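Local coordinates for bifunctional GH43-CE protein (Bacteroides eggerthii, PDB 6MLY) that probably hydrolyses xylan-derived xylosides through its family 43 glycosidase domain and also carries an esterase-like domain of the alpha/beta-hydrolase clan, at residues N83-K88 and T356-T361; Y405-V410 and F492-K497. All coordinates share one frame; numbering follows the deposited sequence.

Contact 1: N83-K88 and T356-T361; sequences NLDDGK and TGRMET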
ATOM      1  N   ASN A  83     -11.422  -3.263 -25.081  1.00 77.92           N
ATOM      2  CA  ASN A  83     -10.156  -3.823 -25.607  1.00 77.07           C
ATOM      3  C   ASN A  83      -8.938  -2.945 -25.277  1.00 77.08           C
ATOM      4  O   ASN A  83      -7.839  -3.265 -25.719  1.00 78.79           O
ATOM      5  CB  ASN A  83     -10.204  -4.002 -27.129  1.00 76.85           C
ATOM      6  CG  ASN A  83     -11.030  -5.188 -27.580  1.00 75.58           C
ATOM      7  OD1 ASN A  83     -11.240  -6.136 -26.827  1.00 73.68           O
ATOM      8  ND2 ASN A  83     -11.483  -5.151 -28.820  1.00 75.80           N
ATOM      9  N   LEU A  84      -9.122  -1.853 -24.520  1.00 76.41           N
ATOM     10  CA  LEU A  84      -8.059  -0.856 -24.242  1.00 76.44           C
ATOM     11  C   LEU A  84      -7.378  -0.421 -25.549  1.00 77.57           C
ATOM     12  O   LEU A  84      -6.148  -0.432 -25.648  1.00 77.73           O
ATOM     13  CB  LEU A  84      -7.019  -1.436 -23.270  1.00 74.89           C
ATOM     14  CG  LEU A  84      -7.479  -1.661 -21.831  1.00 73.26           C
ATOM     15  CD1 LEU A  84      -6.401  -2.373 -21.033  1.00 72.17           C
ATOM     16  CD2 LEU A  84      -7.856  -0.354 -21.152  1.00 73.93           C
ATOM     17  N   ASP A  85      -8.185  -0.037 -26.543  1.00 78.12           N
ATOM     18  CA  ASP A  85      -7.681   0.453 -27.827  1.00 79.53           C
ATOM     19  C   ASP A  85      -7.941   1.962 -27.916  1.00 81.77           C
ATOM     20  O   ASP A  85      -8.874   2.477 -27.289  1.00 81.24           O
ATOM     21  CB  ASP A  85      -8.320  -0.288 -29.007  1.00 78.90           C
ATOM     22  CG  ASP A  85      -7.852  -1.723 -29.201  1.00 76.99           C
ATOM     23  OD1 ASP A  85      -7.035  -2.195 -28.383  1.00 76.24           O
ATOM     24  OD2 ASP A  85      -8.301  -2.354 -30.183  1.00 76.33           O
ATOM     25  N   ASP A  86      -7.082   2.654 -28.681  1.00 84.35           N
ATOM     26  CA  ASP A  86      -7.237   4.070 -29.049  1.00 86.06           C
ATOM     27  C   ASP A  86      -7.293   4.947 -27.790  1.00 85.57           C
ATOM     28  O   ASP A  86      -8.025   5.936 -27.762  1.00 87.72           O
ATOM     29  CB  ASP A  86      -8.493   4.292 -29.905  1.00 87.28           C
ATOM     30  CG  ASP A  86      -8.710   3.262 -31.004  1.00 87.56           C
ATOM     31  OD1 ASP A  86      -7.740   2.946 -31.715  1.00 87.62           O
ATOM     32  OD2 ASP A  86      -9.855   2.775 -31.140  1.00 88.11           O
ATOM     33  N   GLY A  87      -6.525   4.583 -26.757  1.00 83.41           N
ATOM     34  CA  GLY A  87      -6.594   5.264 -25.469  1.00 84.91           C
ATOM     35  C   GLY A  87      -8.033   5.434 -25.008  1.00 86.15           C
ATOM     36  O   GLY A  87      -8.539   6.553 -24.901  1.00 87.89           O
ATOM     37  N   LYS A  88      -8.704   4.300 -24.790  1.00 86.60           N
ATOM     38  CA  LYS A  88     -10.035   4.237 -24.204  1.00 87.48           C
ATOM     39  C   LYS A  88     -10.059   3.093 -23.185  1.00 85.92           C
ATOM     40  O   LYS A  88      -9.306   2.129 -23.313  1.00 85.76           O
ATOM     41  CB  LYS A  88     -11.103   3.995 -25.275  1.00 89.91           C
ATOM     42  CG  LYS A  88     -11.294   5.122 -26.280  1.00 93.09           C
ATOM     43  CD  LYS A  88     -12.099   4.706 -27.496  1.00 95.24           C
ATOM     44  CE  LYS A  88     -12.277   5.817 -28.509  1.00 97.92           C
ATOM     45  NZ  LYS A  88     -12.918   5.321 -29.750  1.00 99.04           N
ATOM     46  N   THR A 356       5.200  -8.331 -25.328  1.00 76.38           N
ATOM     47  CA  THR A 356       4.704  -7.006 -25.690  1.00 78.05           C
ATOM     48  C   THR A 356       4.054  -7.047 -27.083  1.00 77.75           C
ATOM     49  O   THR A 356       4.418  -7.873 -27.921  1.00 78.23           O
ATOM     50  CB  THR A 356       5.855  -5.993 -25.632  1.00 80.28           C
ATOM     51  OG1 THR A 356       6.243  -5.829 -24.265  1.00 82.26           O
ATOM     52  CG2 THR A 356       5.498  -4.654 -26.234  1.00 81.66           C
ATOM     53  N   GLY A 357       3.095  -6.139 -27.316  1.00 77.30           N
ATOM     54  CA  GLY A 357       2.459  -5.965 -28.628  1.00 77.52           C
ATOM     55  C   GLY A 357       2.385  -4.516 -29.098  1.00 78.58           C
ATOM     56  O   GLY A 357       2.225  -4.270 -30.296  1.00 78.83           O
ATOM     57  N   ARG A 358       2.504  -3.556 -28.172  1.00 78.58           N
ATOM     58  CA  ARG A 358       2.138  -2.158 -28.416  1.00 80.38           C
ATOM     59  C   ARG A 358       2.937  -1.249 -27.467  1.00 79.85           C
ATOM     60  O   ARG A 358       3.212  -1.625 -26.321  1.00 77.69           O
ATOM     61  CB  ARG A 358       0.624  -2.013 -28.221  1.00 79.99           C
ATOM     62  CG  ARG A 358       0.070  -0.618 -28.478  1.00 81.61           C
ATOM     63  CD  ARG A 358      -1.072  -0.261 -27.538  1.00 81.07           C
ATOM     64  NE  ARG A 358      -2.333  -0.900 -27.894  1.00 80.65           N
ATOM     65  CZ  ARG A 358      -3.389  -1.004 -27.087  1.00 79.87           C
ATOM     66  NH1 ARG A 358      -3.287  -0.698 -25.804  1.00 78.68           N
ATOM     67  NH2 ARG A 358      -4.549  -1.414 -27.570  1.00 79.91           N
ATOM     68  N   MET A 359       3.308  -0.059 -27.961  1.00 81.86           N
ATOM     69  CA  MET A 359       3.974   0.986 -27.161  1.00 82.13           C
ATOM     70  C   MET A 359       2.905   1.790 -26.410  1.00 82.60           C
ATOM     71  O   MET A 359       1.923   2.228 -27.010  1.00 84.16           O
ATOM     72  CB  MET A 359       4.777   1.943 -28.048  1.00 83.30           C
ATOM     73  CG  MET A 359       5.830   1.255 -28.893  1.00 84.38           C
ATOM     74  SD  MET A 359       6.430   2.292 -30.252  1.00 87.27           S
ATOM     75  CE  MET A 359       7.102   3.691 -29.354  1.00 87.40           C
ATOM     76  N   GLU A 360       3.110   1.990 -25.104  1.00 81.96           N
ATOM     77  CA  GLU A 360       2.122   2.635 -24.241  1.00 82.57           C
ATOM     78  C   GLU A 360       2.664   3.975 -23.726  1.00 84.19           C
ATOM     79  O   GLU A 360       3.879   4.175 -23.643  1.00 85.15           O
ATOM     80  CB  GLU A 360       1.762   1.705 -23.081  1.00 81.40           C
ATOM     81  CG  GLU A 360       1.289   0.326 -23.520  1.00 81.50           C
ATOM     82  CD  GLU A 360      -0.117   0.235 -24.106  1.00 82.21           C
ATOM     83  OE1 GLU A 360      -0.763   1.293 -24.304  1.00 83.71           O
ATOM     84  OE2 GLU A 360      -0.569  -0.906 -24.364  1.00 82.59           O
ATOM     85  N   THR A 361       1.742   4.892 -23.404  1.00 85.00           N
ATOM     86  CA  THR A 361       2.035   6.163 -22.721  1.00 85.48           C
ATOM     87  C   THR A 361       1.524   6.123 -21.274  1.00 82.96           C
ATOM     88  O   THR A 361       1.847   6.997 -20.475  1.00 83.08           O
ATOM     89  CB  THR A 361       1.368   7.353 -23.425  1.00 87.88           C
ATOM     90  OG1 THR A 361       1.240   7.060 -24.817  1.00 90.73           O
ATOM     91  CG2 THR A 361       2.132   8.644 -23.230  1.00 88.43           C
TER

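Contact 2: Y405-V410 and F492-K497; sequences YGQVGV and FNYATK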
ATOM      1  N   TYR A 405      -1.932   3.735  -8.339  1.00 78.04           N
ATOM      2  CA  TYR A 405      -1.252   2.437  -8.318  1.00 77.49           C
ATOM      3  C   TYR A 405       0.150   2.586  -7.726  1.00 78.00           C
ATOM      4  O   TYR A 405       0.598   3.698  -7.464  1.00 80.39           O
ATOM      5  CB  TYR A 405      -1.154   1.852  -9.731  1.00 77.07           C
ATOM      6  CG  TYR A 405      -0.507   2.756 -10.751  1.00 78.19           C
ATOM      7  CD1 TYR A 405      -1.278   3.505 -11.625  1.00 79.04           C
ATOM      8  CD2 TYR A 405       0.872   2.868 -10.850  1.00 78.46           C
ATOM      9  CE1 TYR A 405      -0.700   4.341 -12.566  1.00 79.54           C
ATOM     10  CE2 TYR A 405       1.466   3.698 -11.788  1.00 78.75           C
ATOM     11  CZ  TYR A 405       0.676   4.438 -12.652  1.00 79.48           C
ATOM     12  OH  TYR A 405       1.234   5.263 -13.586  1.00 78.84           O
ATOM     13  N   GLY A 406       0.826   1.443  -7.549  1.00 75.93           N
ATOM     14  CA  GLY A 406       2.238   1.375  -7.189  1.00 75.22           C
ATOM     15  C   GLY A 406       2.923   0.215  -7.890  1.00 74.61           C
ATOM     16  O   GLY A 406       2.463  -0.909  -7.796  1.00 73.95           O
ATOM     17  N   GLN A 407       4.031   0.506  -8.585  1.00 75.11           N
ATOM     18  CA  GLN A 407       4.787  -0.478  -9.366  1.00 73.59           C
ATOM     19  C   GLN A 407       6.089  -0.831  -8.644  1.00 72.01           C
ATOM     20  O   GLN A 407       6.510  -0.128  -7.736  1.00 71.20           O
ATOM     21  CB  GLN A 407       5.104   0.069 -10.759  1.00 74.54           C
ATOM     22  CG  GLN A 407       3.865   0.288 -11.615  1.00 75.61           C
ATOM     23  CD  GLN A 407       4.174   0.961 -12.930  1.00 76.28           C
ATOM     24  OE1 GLN A 407       4.764   2.043 -12.979  1.00 75.66           O
ATOM     25  NE2 GLN A 407       3.748   0.328 -14.014  1.00 76.88           N
ATOM     26  N   VAL A 408       6.685  -1.949  -9.062  1.00 71.27           N
ATOM     27  CA  VAL A 408       8.065  -2.314  -8.761  1.00 71.39           C
ATOM     28  C   VAL A 408       8.489  -3.368  -9.788  1.00 72.68           C
ATOM     29  O   VAL A 408       7.855  -4.426  -9.875  1.00 73.23           O
ATOM     30  CB  VAL A 408       8.249  -2.820  -7.316  1.00 70.91           C
ATOM     31  CG1 VAL A 408       7.505  -4.120  -7.049  1.00 70.07           C
ATOM     32  CG2 VAL A 408       9.721  -2.974  -6.969  1.00 71.13           C
ATOM     33  N   GLY A 409       9.534  -3.065 -10.572  1.00 72.72           N
ATOM     34  CA  GLY A 409       9.917  -3.901 -11.713  1.00 73.09           C
ATOM     35  C   GLY A 409      11.251  -3.510 -12.330  1.00 73.68           C
ATOM     36  O   GLY A 409      11.898  -2.550 -11.908  1.00 74.13           O
ATOM     37  N   VAL A 410      11.644  -4.277 -13.353  1.00 74.05           N
ATOM     38  CA  VAL A 410      12.886  -4.090 -14.086  1.00 75.11           C
ATOM     39  C   VAL A 410      12.591  -3.302 -15.367  1.00 76.63           C
ATOM     40  O   VAL A 410      12.067  -3.845 -16.330  1.00 77.60           O
ATOM     41  CB  VAL A 410      13.552  -5.445 -14.397  1.00 75.66           C
ATOM     42  CG1 VAL A 410      14.691  -5.311 -15.399  1.00 77.05           C
ATOM     43  CG2 VAL A 410      14.033  -6.124 -13.124  1.00 75.70           C
ATOM     44  N   PHE A 492       2.762  -7.503 -14.796  1.00 66.86           N
ATOM     45  CA  PHE A 492       2.736  -6.651 -15.991  1.00 67.38           C
ATOM     46  C   PHE A 492       4.072  -6.733 -16.740  1.00 68.03           C
ATOM     47  O   PHE A 492       5.049  -7.260 -16.222  1.00 68.31           O
ATOM     48  CB  PHE A 492       2.383  -5.209 -15.615  1.00 68.21           C
ATOM     49  CG  PHE A 492       3.412  -4.481 -14.787  1.00 68.94           C
ATOM     50  CD1 PHE A 492       3.381  -4.536 -13.401  1.00 68.86           C
ATOM     51  CD2 PHE A 492       4.396  -3.714 -15.392  1.00 70.01           C
ATOM     52  CE1 PHE A 492       4.319  -3.851 -12.644  1.00 69.30           C
ATOM     53  CE2 PHE A 492       5.336  -3.033 -14.633  1.00 70.33           C
ATOM     54  CZ  PHE A 492       5.298  -3.105 -13.260  1.00 69.97           C
ATOM     55  N   ASN A 493       4.059  -6.220 -17.977  1.00 68.37           N
ATOM     56  CA  ASN A 493       5.202  -6.155 -18.874  1.00 69.21           C
ATOM     57  C   ASN A 493       4.780  -5.438 -20.158  1.00 70.38           C
ATOM     58  O   ASN A 493       4.130  -6.038 -21.007  1.00 70.49           O
ATOM     59  CB  ASN A 493       5.756  -7.533 -19.253  1.00 69.16           C
ATOM     60  CG  ASN A 493       6.899  -7.449 -20.246  1.00 70.25           C
ATOM     61  OD1 ASN A 493       7.542  -6.407 -20.379  1.00 71.20           O
ATOM     62  ND2 ASN A 493       7.164  -8.537 -20.951  1.00 70.73           N
ATOM     63  N   TYR A 494       5.184  -4.173 -20.311  1.00 71.35           N
ATOM     64  CA  TYR A 494       4.776  -3.382 -21.466  1.00 72.54           C
ATOM     65  C   TYR A 494       5.926  -2.514 -21.966  1.00 74.05           C
ATOM     66  O   TYR A 494       6.845  -2.226 -21.222  1.00 74.58           O
ATOM     67  CB  TYR A 494       3.590  -2.490 -21.112  1.00 72.70           C
ATOM     68  CG  TYR A 494       3.865  -1.465 -20.044  1.00 72.70           C
ATOM     69  CD1 TYR A 494       4.019  -0.128 -20.366  1.00 73.60           C
ATOM     70  CD2 TYR A 494       3.940  -1.824 -18.708  1.00 72.19           C
ATOM     71  CE1 TYR A 494       4.250   0.828 -19.391  1.00 73.83           C
ATOM     72  CE2 TYR A 494       4.166  -0.881 -17.719  1.00 72.30           C
ATOM     73  CZ  TYR A 494       4.319   0.452 -18.062  1.00 73.17           C
ATOM     74  OH  TYR A 494       4.538   1.393 -17.098  1.00 73.73           O
ATOM     75  N   ALA A 495       5.807  -2.075 -23.225  1.00 76.14           N
ATOM     76  CA  ALA A 495       6.836  -1.326 -23.928  1.00 78.65           C
ATOM     77  C   ALA A 495       6.451   0.154 -24.043  1.00 81.68           C
ATOM     78  O   ALA A 495       5.268   0.486 -24.157  1.00 83.32           O
ATOM     79  CB  ALA A 495       7.048  -1.926 -25.293  1.00 79.96           C
ATOM     80  N   THR A 496       7.474   1.019 -24.021  1.00 82.76           N
ATOM     81  CA  THR A 496       7.349   2.448 -24.306  1.00 84.35           C
ATOM     82  C   THR A 496       7.983   2.782 -25.666  1.00 86.31           C
ATOM     83  O   THR A 496       7.559   3.740 -26.310  1.00 88.30           O
ATOM     84  CB  THR A 496       7.984   3.299 -23.197  1.00 84.15           C
ATOM     85  OG1 THR A 496       9.372   2.972 -23.112  1.00 84.19           O
ATOM     86  CG2 THR A 496       7.330   3.096 -21.848  1.00 83.68           C
ATOM     87  N   LYS A 497       8.992   2.005 -26.088  1.00 86.53           N
ATOM     88  CA  LYS A 497       9.798   2.329 -27.278  1.00 88.21           C
ATOM     89  C   LYS A 497       9.790   1.189 -28.312  1.00 88.46           C
ATOM     90  O   LYS A 497       9.768   1.467 -29.516  1.00 89.63           O
ATOM     91  CB  LYS A 497      11.230   2.687 -26.864  1.00 88.69           C
ATOM     92  CG  LYS A 497      11.428   4.143 -26.462  1.00 89.08           C
ATOM     93  CD  LYS A 497      12.861   4.510 -26.131  1.00 89.50           C
ATOM     94  CE  LYS A 497      13.220   4.259 -24.682  1.00 87.69           C
ATOM     95  NZ  LYS A 497      14.571   4.771 -24.357  1.00 88.04           N
TER

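Contact 1: N83-K88 and T356-T361
The backbone carbonyl oxygen Leu84 O is gripped by both terminal nitrogens of Arg358: NH2 donates to it at 2.7 Å, and a weak second bond comes from Arg358 NH1 at 2.9 Å. The shorter bond is bent, and its donor stands 34° off the carbonyl plane. Arg358 NH2 also meets Asp85 OD1 at 2.7 Å in a salt bridge, with the carboxylate reaching the edge of the guanidinium while its own plane is turned 76° from it. Arg358 gets there by sending CG anti to its backbone N (chi1 -178°) and then bending at chi2 and chi3. The joint is interdomain: 83-88 is a loop of the family 43 glycosidase region, just after helix 80-83, whereas 356-361 leaves strand 352-355 of the concanavalin A-like domain. Leu84, with positive phi, is the first residue to leave the helical conformation. On its own segment Arg358 NH1 binds Glu360 OE2 at 3.1 Å, through the syn lone pair of the oxygen, which makes Asp85, Arg358 and Glu360 a salt-bridge network. The carboxylates on its two terminal nitrogens, with the carbonyl between, probably fix the rotation of the guanidinium. Next to them, Lys367 donates from NZ to Asn83 O and touches the Arg358 side chain.

Contact 2: Y405-V410 and F492-K497
Gln407 reaches from strand 406-411 to Phe492 and Tyr494, on the loop that follows strand 488-491. Both strands belong to one antiparallel sheet of the concanavalin A-like beta-sandwich, with strand 395-401 between them. The aliphatic part of Gln407 packs against the ring tip, its CB and CG each 4.0 Å from Phe492 CZ. With CG anti to the carbonyl carbon and the chain extended beyond it, the amide is carried over one face of the Phe492 ring, NE2 3.8 Å from Phe492 CE2 and the two planes 24° apart. Phe492 is further held edge-to-face by Phe363 and Phe395, an aromatic cluster that also takes in Tyr405. Tyr494 comes from the opposite direction, its ring only 21° from the amide plane. Gln407 NE2 lies near the plane of the Tyr494 ring, at its edge, and donates to Tyr494 OH in a nearly straight (170°) but weak bond of 3.4 Å. Val408 turns its side chain the other way, onto Phe444 of the opposing sheet, and contributes its carbonyl: Val408 O lies 4.4 Å from Phe492 CZ. At Gly409 the strand comes past the same end of the ring, beside Phe492 CZ, with no side chain to interpose.

Overall arrangement
Contact 1 is a partly buried polar joint between two domains, its centre about 26 Å from the centre of the chain, whereas contact 2 is buried within the concanavalin A-like domain, its centre about 17 Å from that of the chain. Their chemistry follows: charges and a backbone carbonyl at the domain boundary, aromatic rings and one neutral amide over the sheet. The second segments of both, 356-361 and 492-497, are neighbouring loops of that domain. They meet directly, with Glu360 N 2.8 Å from Ala495 O in a probable hydrogen bond and Thr356 CG2 packed on Ala495 CB. The contact centres lie about 14 Å apart, and the loop reaching the glycosidase region thus rests against the loop carrying Phe492 and Tyr494.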